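Local coordinates for protein transcriptional regulator, putative, Mar family (Thermotoga maritima, PDB 2ETH) that probably binds DNA as a dimeric, winged-helix transcriptional regulator of the MarR family, at residues Y32-E37 against F119-K124; Y52-G57 against V102-K107. All blocks are in the same frame, centred on the assembly; numbering follows the deposited sequence.

Interaction 1: residues Y32-E37 against F119-K124; sequences YLPSNE and FESLLK
Leu33 and Leu122 meet where the loop leaving helix 15-30 runs over the flank of helix 106-127, and their CA atoms, 5.0 Å apart, are the nearest such pair between the two segments. The close-packed part lies here. Leu33 sends its CD1 methyl to Leu122 CD2 at 3.7 Å, the two side chains meeting at a slant, and the same CD1 sits 3.8 Å from Phe119 N, one helical turn earlier. That reach follows from the torsion of Leu33: CG stands opposite the backbone N (chi1 -175°), carrying the branch toward the helix although the CB itself sets off along it. A branched aliphatic residue suits this place, because one methyl reaches both Leu122 and the backbone at Phe119 without bringing a polar group that would need a partner. Leu122 has its other methyl, CD1, beside Tyr32, 4.1 Å from CG of that residue, whose side chain crosses it at about a right angle while the ring leads off from the helix. The Tyr32 carbonyl O also receives a long CA-H...O contact from Leu122 CA at 3.5 Å, bent to 129° at the hydrogen and at most a minor contribution.

Tightness is relative, since Leu33 itself stays exposed, but farther along the loop the packing thins. Pro34 brings CD to 3.8 Å from Ser121 OG, with CG slightly farther, and no hydrogen bond joins the two segments. Ser121, small and polar, suits this more open side, while proline, lacking an N-H, needs no partner here. Beyond it the loop departs, and Asn36 caps helix 37-41 through a hydrogen bond from Glu38 N to its OD1. The contact thus lies on the surface, tying the connection between helices 15-30 and 37-41 to the long helix 106-127, whose Phe119 stacks on Phe19 of the second subunit while Tyr32 packs on Leu149 of that subunit.

Interaction 2: residues Y52-G57 against V102-K107; sequences YVALFG and VVLTEK
Val53 and Leu104 close the gap between helix 44-56 and strand 100-104; the axes of the short pieces 52-56 and 102-104 come within 8.3 Å at an angle of 72°. Followed outward, the Val53 side chain first brings CB to 4.1 Å from Leu104 CD1. Its CG1 then reaches the strand: set opposite the backbone N (chi1 174°), it lies 3.5 Å from Leu104 CD1 and 3.6 Å from Val102 O, so one methyl touches both a side chain and the strand backbone. Valine's short, branched shape suits this buried place. Leu104 points toward the helix and slides past Val53 in the opposite sense; its second methyl, CD2, rests 3.7 Å from Ala54 CB, where a small residue permits close approach. The side-chain contacts are apolar, and no hydrogen bond crosses between the segments. Gly57 ends the helix with backbone angles (phi 93°) at which a side chain would jam against the Phe56 carbonyl O, so glycine suits the place. Strand 100-104 pairs antiparallel with 88-92, and Val102 is also backbone hydrogen-bonded to Lys59. A helix packed in this way against a two-stranded wing is characteristic of the winged helix-turn-helix fold of MarR regulators.

Overall arrangement
Helix 106-127 unites the two contacts: interaction 2 involves the strand that leads into its start, whereas interaction 1 lies near its far end. Their centres are about 20 Å apart and their nearest atoms about 8 Å, so they do not touch. Along the chain, interaction 2 is nested within the loop that interaction 1 closes. The two differ in character: interaction 2 is partly buried and belongs to the winged-helix part, probably the DNA-binding region, while interaction 1 is a surface contact. Segments of both include residues that touch the second subunit, so the two contacts border it at separate places, consistent with a dimer.

Interaction 1: residues Y32-E37 against F119-K124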
ATOM      1  N   TYR A  32       7.360   1.928 -12.115  1.00 58.00           N
ATOM      2  CA  TYR A  32       8.271   3.090 -12.013  1.00 58.26           C
ATOM      3  C   TYR A  32       9.174   3.054 -10.771  1.00 58.12           C
ATOM      4  O   TYR A  32      10.064   3.899 -10.635  1.00 58.18           O
ATOM      5  CB  TYR A  32       7.456   4.384 -11.965  1.00 58.68           C
ATOM      6  CG  TYR A  32       6.669   4.726 -13.216  1.00 59.50           C
ATOM      7  CD1 TYR A  32       7.244   4.624 -14.480  1.00 59.85           C
ATOM      8  CD2 TYR A  32       5.362   5.208 -13.125  1.00 60.12           C
ATOM      9  CE1 TYR A  32       6.539   4.952 -15.608  1.00 60.37           C
ATOM     10  CE2 TYR A  32       4.648   5.551 -14.252  1.00 59.99           C
ATOM     11  CZ  TYR A  32       5.242   5.419 -15.494  1.00 60.41           C
ATOM     12  OH  TYR A  32       4.546   5.746 -16.641  1.00 60.60           O
ATOM     13  N   LEU A  33       8.935   2.069  -9.896  1.00 58.00           N
ATOM     14  CA  LEU A  33       9.523   1.974  -8.557  1.00 57.73           C
ATOM     15  C   LEU A  33      10.405   0.725  -8.460  1.00 57.66           C
ATOM     16  O   LEU A  33       9.901  -0.397  -8.411  1.00 57.20           O
ATOM     17  CB  LEU A  33       8.393   1.884  -7.520  1.00 57.98           C
ATOM     18  CG  LEU A  33       8.673   1.889  -6.004  1.00 58.14           C
ATOM     19  CD1 LEU A  33       9.074   3.263  -5.518  1.00 57.04           C
ATOM     20  CD2 LEU A  33       7.440   1.403  -5.220  1.00 57.30           C
ATOM     21  N   PRO A  34      11.728   0.907  -8.421  1.00 58.14           N
ATOM     22  CA  PRO A  34      12.637  -0.242  -8.272  1.00 58.64           C
ATOM     23  C   PRO A  34      12.250  -1.198  -7.114  1.00 59.22           C
ATOM     24  O   PRO A  34      11.799  -0.749  -6.041  1.00 58.73           O
ATOM     25  CB  PRO A  34      13.993   0.412  -7.981  1.00 58.50           C
ATOM     26  CG  PRO A  34      13.882   1.797  -8.526  1.00 58.86           C
ATOM     27  CD  PRO A  34      12.442   2.192  -8.487  1.00 58.09           C
ATOM     28  N   SER A  35      12.447  -2.497  -7.328  1.00 60.41           N
ATOM     29  CA  SER A  35      12.044  -3.509  -6.348  1.00 61.25           C
ATOM     30  C   SER A  35      13.032  -3.617  -5.182  1.00 62.08           C
ATOM     31  O   SER A  35      14.073  -2.953  -5.169  1.00 61.52           O
ATOM     32  CB  SER A  35      11.849  -4.867  -7.034  1.00 61.36           C
ATOM     33  OG  SER A  35      13.090  -5.493  -7.355  1.00 62.31           O
ATOM     34  N   ASN A  36      12.677  -4.462  -4.207  1.00 63.74           N
ATOM     35  CA  ASN A  36      13.450  -4.666  -2.955  1.00 64.61           C
ATOM     36  C   ASN A  36      13.084  -6.037  -2.346  1.00 64.48           C
ATOM     37  O   ASN A  36      11.907  -6.336  -2.139  1.00 64.63           O
ATOM     38  CB  ASN A  36      13.199  -3.461  -1.982  1.00 64.82           C
ATOM     39  CG  ASN A  36      13.527  -3.774  -0.478  1.00 67.42           C
ATOM     40  OD1 ASN A  36      14.466  -4.537  -0.164  1.00 70.78           O
ATOM     41  ND2 ASN A  36      12.722  -3.196   0.449  1.00 66.12           N
ATOM     42  N   GLU A  37      14.069  -6.876  -2.068  1.00 64.44           N
ATOM     43  CA  GLU A  37      13.767  -8.254  -1.616  1.00 64.43           C
ATOM     44  C   GLU A  37      13.158  -8.346  -0.199  1.00 64.63           C
ATOM     45  O   GLU A  37      12.425  -9.304   0.095  1.00 64.62           O
ATOM     46  CB  GLU A  37      15.010  -9.149  -1.709  1.00 64.27           C
ATOM     47  N   PHE A 119      11.740   5.535  -3.984  1.00 49.91           N
ATOM     48  CA  PHE A 119      10.651   6.507  -4.022  1.00 49.98           C
ATOM     49  C   PHE A 119      11.064   7.771  -4.807  1.00 49.91           C
ATOM     50  O   PHE A 119      10.313   8.287  -5.603  1.00 48.59           O
ATOM     51  CB  PHE A 119      10.234   6.893  -2.605  1.00 50.63           C
ATOM     52  CG  PHE A 119       9.126   7.911  -2.547  1.00 52.46           C
ATOM     53  CD1 PHE A 119       7.796   7.525  -2.691  1.00 53.72           C
ATOM     54  CD2 PHE A 119       9.408   9.261  -2.346  1.00 54.09           C
ATOM     55  CE1 PHE A 119       6.757   8.467  -2.642  1.00 54.39           C
ATOM     56  CE2 PHE A 119       8.371  10.208  -2.287  1.00 53.63           C
ATOM     57  CZ  PHE A 119       7.045   9.800  -2.435  1.00 53.55           C
ATOM     58  N   GLU A 120      12.268   8.246  -4.568  1.00 50.00           N
ATOM     59  CA  GLU A 120      12.791   9.381  -5.278  1.00 51.08           C
ATOM     60  C   GLU A 120      12.876   9.158  -6.799  1.00 50.59           C
ATOM     61  O   GLU A 120      12.485  10.037  -7.592  1.00 51.00           O
ATOM     62  CB  GLU A 120      14.151   9.735  -4.731  1.00 51.24           C
ATOM     63  CG  GLU A 120      14.445  11.153  -4.978  1.00 56.61           C
ATOM     64  CD  GLU A 120      15.749  11.580  -4.399  1.00 63.11           C
ATOM     65  OE1 GLU A 120      16.446  10.703  -3.790  1.00 67.65           O
ATOM     66  OE2 GLU A 120      16.066  12.791  -4.573  1.00 65.63           O
ATOM     67  N   SER A 121      13.384   7.996  -7.175  1.00 49.55           N
ATOM     68  CA  SER A 121      13.328   7.492  -8.539  1.00 50.06           C
ATOM     69  C   SER A 121      11.913   7.456  -9.189  1.00 50.22           C
ATOM     70  O   SER A 121      11.715   7.973 -10.283  1.00 50.68           O
ATOM     71  CB  SER A 121      13.939   6.092  -8.553  1.00 49.97           C
ATOM     72  OG  SER A 121      13.763   5.506  -9.816  1.00 52.15           O
ATOM     73  N   LEU A 122      10.930   6.858  -8.525  1.00 50.26           N
ATOM     74  CA  LEU A 122       9.539   6.921  -8.985  1.00 50.10           C
ATOM     75  C   LEU A 122       9.033   8.387  -9.165  1.00 50.42           C
ATOM     76  O   LEU A 122       8.356   8.723 -10.127  1.00 51.22           O
ATOM     77  CB  LEU A 122       8.676   6.188  -7.962  1.00 49.87           C
ATOM     78  CG  LEU A 122       7.156   6.376  -7.979  1.00 50.50           C
ATOM     79  CD1 LEU A 122       6.624   5.885  -9.288  1.00 50.94           C
ATOM     80  CD2 LEU A 122       6.504   5.638  -6.797  1.00 49.82           C
ATOM     81  N   LEU A 123       9.345   9.233  -8.205  1.00 50.37           N
ATOM     82  CA  LEU A 123       9.003  10.659  -8.210  1.00 50.57           C
ATOM     83  C   LEU A 123       9.614  11.357  -9.438  1.00 50.10           C
ATOM     84  O   LEU A 123       8.937  12.068 -10.136  1.00 49.87           O
ATOM     85  CB  LEU A 123       9.583  11.299  -6.947  1.00 51.05           C
ATOM     86  CG  LEU A 123       8.824  12.284  -6.066  1.00 53.30           C
ATOM     87  CD1 LEU A 123       9.853  13.300  -5.564  1.00 53.47           C
ATOM     88  CD2 LEU A 123       7.659  13.011  -6.788  1.00 54.97           C
ATOM     89  N   LYS A 124      10.897  11.120  -9.700  1.00 49.88           N
ATOM     90  CA  LYS A 124      11.544  11.674 -10.870  1.00 49.54           C
ATOM     91  C   LYS A 124      10.824  11.194 -12.150  1.00 48.66           C
ATOM     92  O   LYS A 124      10.445  12.000 -12.963  1.00 48.61           O
ATOM     93  CB  LYS A 124      13.035  11.335 -10.888  1.00 49.14           C
TER

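Interaction 2: residues Y52-G57 against V102-K107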
ATOM      1  N   TYR A  52       6.438   3.795   9.728  1.00 43.49           N
ATOM      2  CA  TYR A  52       6.061   4.750  10.755  1.00 43.60           C
ATOM      3  C   TYR A  52       7.284   5.103  11.571  1.00 43.38           C
ATOM      4  O   TYR A  52       7.616   6.271  11.687  1.00 44.15           O
ATOM      5  CB  TYR A  52       4.938   4.183  11.623  1.00 44.63           C
ATOM      6  CG  TYR A  52       4.474   5.086  12.732  1.00 45.90           C
ATOM      7  CD1 TYR A  52       4.170   6.414  12.471  1.00 47.65           C
ATOM      8  CD2 TYR A  52       4.321   4.614  14.039  1.00 44.50           C
ATOM      9  CE1 TYR A  52       3.723   7.270  13.478  1.00 47.55           C
ATOM     10  CE2 TYR A  52       3.876   5.452  15.043  1.00 46.76           C
ATOM     11  CZ  TYR A  52       3.579   6.807  14.738  1.00 48.65           C
ATOM     12  OH  TYR A  52       3.175   7.729  15.689  1.00 49.86           O
ATOM     13  N   VAL A  53       7.998   4.111  12.094  1.00 42.81           N
ATOM     14  CA  VAL A  53       9.257   4.388  12.823  1.00 42.80           C
ATOM     15  C   VAL A  53      10.383   4.946  11.947  1.00 43.36           C
ATOM     16  O   VAL A  53      11.120   5.828  12.380  1.00 43.21           O
ATOM     17  CB  VAL A  53       9.777   3.102  13.664  1.00 43.81           C
ATOM     18  CG1 VAL A  53      11.181   3.359  14.309  1.00 40.65           C
ATOM     19  CG2 VAL A  53       8.754   2.729  14.725  1.00 39.48           C
ATOM     20  N   ALA A  54      10.533   4.424  10.725  1.00 43.64           N
ATOM     21  CA  ALA A  54      11.584   4.892   9.818  1.00 43.48           C
ATOM     22  C   ALA A  54      11.366   6.326   9.411  1.00 44.64           C
ATOM     23  O   ALA A  54      12.334   7.051   9.231  1.00 44.94           O
ATOM     24  CB  ALA A  54      11.687   3.995   8.585  1.00 42.05           C
ATOM     25  N   LEU A  55      10.099   6.742   9.245  1.00 46.52           N
ATOM     26  CA  LEU A  55       9.765   8.115   8.773  1.00 46.97           C
ATOM     27  C   LEU A  55       9.661   9.123   9.889  1.00 47.37           C
ATOM     28  O   LEU A  55      10.116  10.241   9.726  1.00 48.17           O
ATOM     29  CB  LEU A  55       8.467   8.168   7.987  1.00 46.84           C
ATOM     30  CG  LEU A  55       8.561   7.656   6.573  1.00 47.04           C
ATOM     31  CD1 LEU A  55       7.121   7.565   6.072  1.00 46.56           C
ATOM     32  CD2 LEU A  55       9.458   8.572   5.718  1.00 43.14           C
ATOM     33  N   PHE A  56       9.093   8.718  11.021  1.00 48.01           N
ATOM     34  CA  PHE A  56       8.810   9.640  12.119  1.00 48.12           C
ATOM     35  C   PHE A  56       9.572   9.397  13.417  1.00 48.32           C
ATOM     36  O   PHE A  56       9.295  10.029  14.450  1.00 48.48           O
ATOM     37  CB  PHE A  56       7.309   9.639  12.356  1.00 48.99           C
ATOM     38  CG  PHE A  56       6.545  10.254  11.219  1.00 48.97           C
ATOM     39  CD1 PHE A  56       6.603  11.644  11.011  1.00 48.22           C
ATOM     40  CD2 PHE A  56       5.812   9.456  10.337  1.00 46.54           C
ATOM     41  CE1 PHE A  56       5.933  12.226   9.937  1.00 49.76           C
ATOM     42  CE2 PHE A  56       5.097  10.037   9.259  1.00 46.77           C
ATOM     43  CZ  PHE A  56       5.152  11.391   9.044  1.00 48.61           C
ATOM     44  N   GLY A  57      10.563   8.512  13.363  1.00 47.79           N
ATOM     45  CA  GLY A  57      11.471   8.331  14.492  1.00 47.97           C
ATOM     46  C   GLY A  57      11.037   7.227  15.422  1.00 47.23           C
ATOM     47  O   GLY A  57      10.004   6.606  15.202  1.00 48.49           O
ATOM     48  N   VAL A 102      10.985   1.540  20.140  1.00 42.72           N
ATOM     49  CA  VAL A 102      11.404   0.808  18.982  1.00 41.97           C
ATOM     50  C   VAL A 102      12.269   1.795  18.145  1.00 42.14           C
ATOM     51  O   VAL A 102      11.855   2.896  17.820  1.00 42.50           O
ATOM     52  CB  VAL A 102      10.177   0.233  18.199  1.00 41.97           C
ATOM     53  CG1 VAL A 102      10.611  -0.739  17.138  1.00 42.32           C
ATOM     54  CG2 VAL A 102       9.218  -0.485  19.114  1.00 40.99           C
ATOM     55  N   VAL A 103      13.479   1.389  17.828  1.00 41.09           N
ATOM     56  CA  VAL A 103      14.362   2.137  16.976  1.00 40.22           C
ATOM     57  C   VAL A 103      14.823   1.196  15.838  1.00 40.57           C
ATOM     58  O   VAL A 103      14.783  -0.013  15.955  1.00 39.26           O
ATOM     59  CB  VAL A 103      15.561   2.671  17.777  1.00 40.25           C
ATOM     60  CG1 VAL A 103      15.075   3.572  18.928  1.00 38.44           C
ATOM     61  CG2 VAL A 103      16.422   1.515  18.305  1.00 38.05           C
ATOM     62  N   LEU A 104      15.271   1.782  14.749  1.00 41.17           N
ATOM     63  CA  LEU A 104      15.812   1.037  13.608  1.00 41.95           C
ATOM     64  C   LEU A 104      17.198   0.480  13.929  1.00 42.29           C
ATOM     65  O   LEU A 104      17.990   1.104  14.612  1.00 43.68           O
ATOM     66  CB  LEU A 104      15.872   1.959  12.357  1.00 41.30           C
ATOM     67  CG  LEU A 104      14.696   1.912  11.352  1.00 43.16           C
ATOM     68  CD1 LEU A 104      13.292   1.779  11.975  1.00 42.71           C
ATOM     69  CD2 LEU A 104      14.756   3.086  10.363  1.00 41.68           C
ATOM     70  N   THR A 105      17.510  -0.712  13.432  1.00 42.71           N
ATOM     71  CA  THR A 105      18.889  -1.185  13.467  1.00 41.65           C
ATOM     72  C   THR A 105      19.686  -0.496  12.386  1.00 41.86           C
ATOM     73  O   THR A 105      19.176   0.319  11.710  1.00 42.53           O
ATOM     74  CB  THR A 105      18.926  -2.674  13.293  1.00 41.15           C
ATOM     75  OG1 THR A 105      18.247  -3.013  12.064  1.00 41.69           O
ATOM     76  CG2 THR A 105      18.261  -3.298  14.506  1.00 37.20           C
ATOM     77  N   GLU A 106      20.952  -0.826  12.234  1.00 43.30           N
ATOM     78  CA  GLU A 106      21.729  -0.359  11.113  1.00 43.53           C
ATOM     79  C   GLU A 106      21.152  -0.833   9.813  1.00 44.06           C
ATOM     80  O   GLU A 106      21.117  -0.077   8.831  1.00 44.29           O
ATOM     81  CB  GLU A 106      23.160  -0.869  11.201  1.00 44.04           C
ATOM     82  CG  GLU A 106      24.039  -0.295  10.081  1.00 44.22           C
ATOM     83  CD  GLU A 106      25.493  -0.185  10.438  1.00 47.11           C
ATOM     84  OE1 GLU A 106      25.864  -0.518  11.582  1.00 47.49           O
ATOM     85  OE2 GLU A 106      26.278   0.266   9.563  1.00 51.68           O
ATOM     86  N   LYS A 107      20.743  -2.098   9.801  1.00 44.24           N
ATOM     87  CA  LYS A 107      20.160  -2.715   8.630  1.00 44.91           C
ATOM     88  C   LYS A 107      18.796  -2.133   8.332  1.00 45.03           C
ATOM     89  O   LYS A 107      18.370  -2.125   7.181  1.00 44.04           O
ATOM     90  CB  LYS A 107      20.033  -4.230   8.827  1.00 45.66           C
ATOM     91  CG  LYS A 107      19.238  -4.944   7.766  1.00 47.24           C
ATOM     92  CD  LYS A 107      19.175  -6.415   8.065  1.00 51.52           C
ATOM     93  CE  LYS A 107      18.163  -7.146   7.208  1.00 52.31           C
ATOM     94  NZ  LYS A 107      18.303  -8.606   7.476  1.00 52.53           N
TER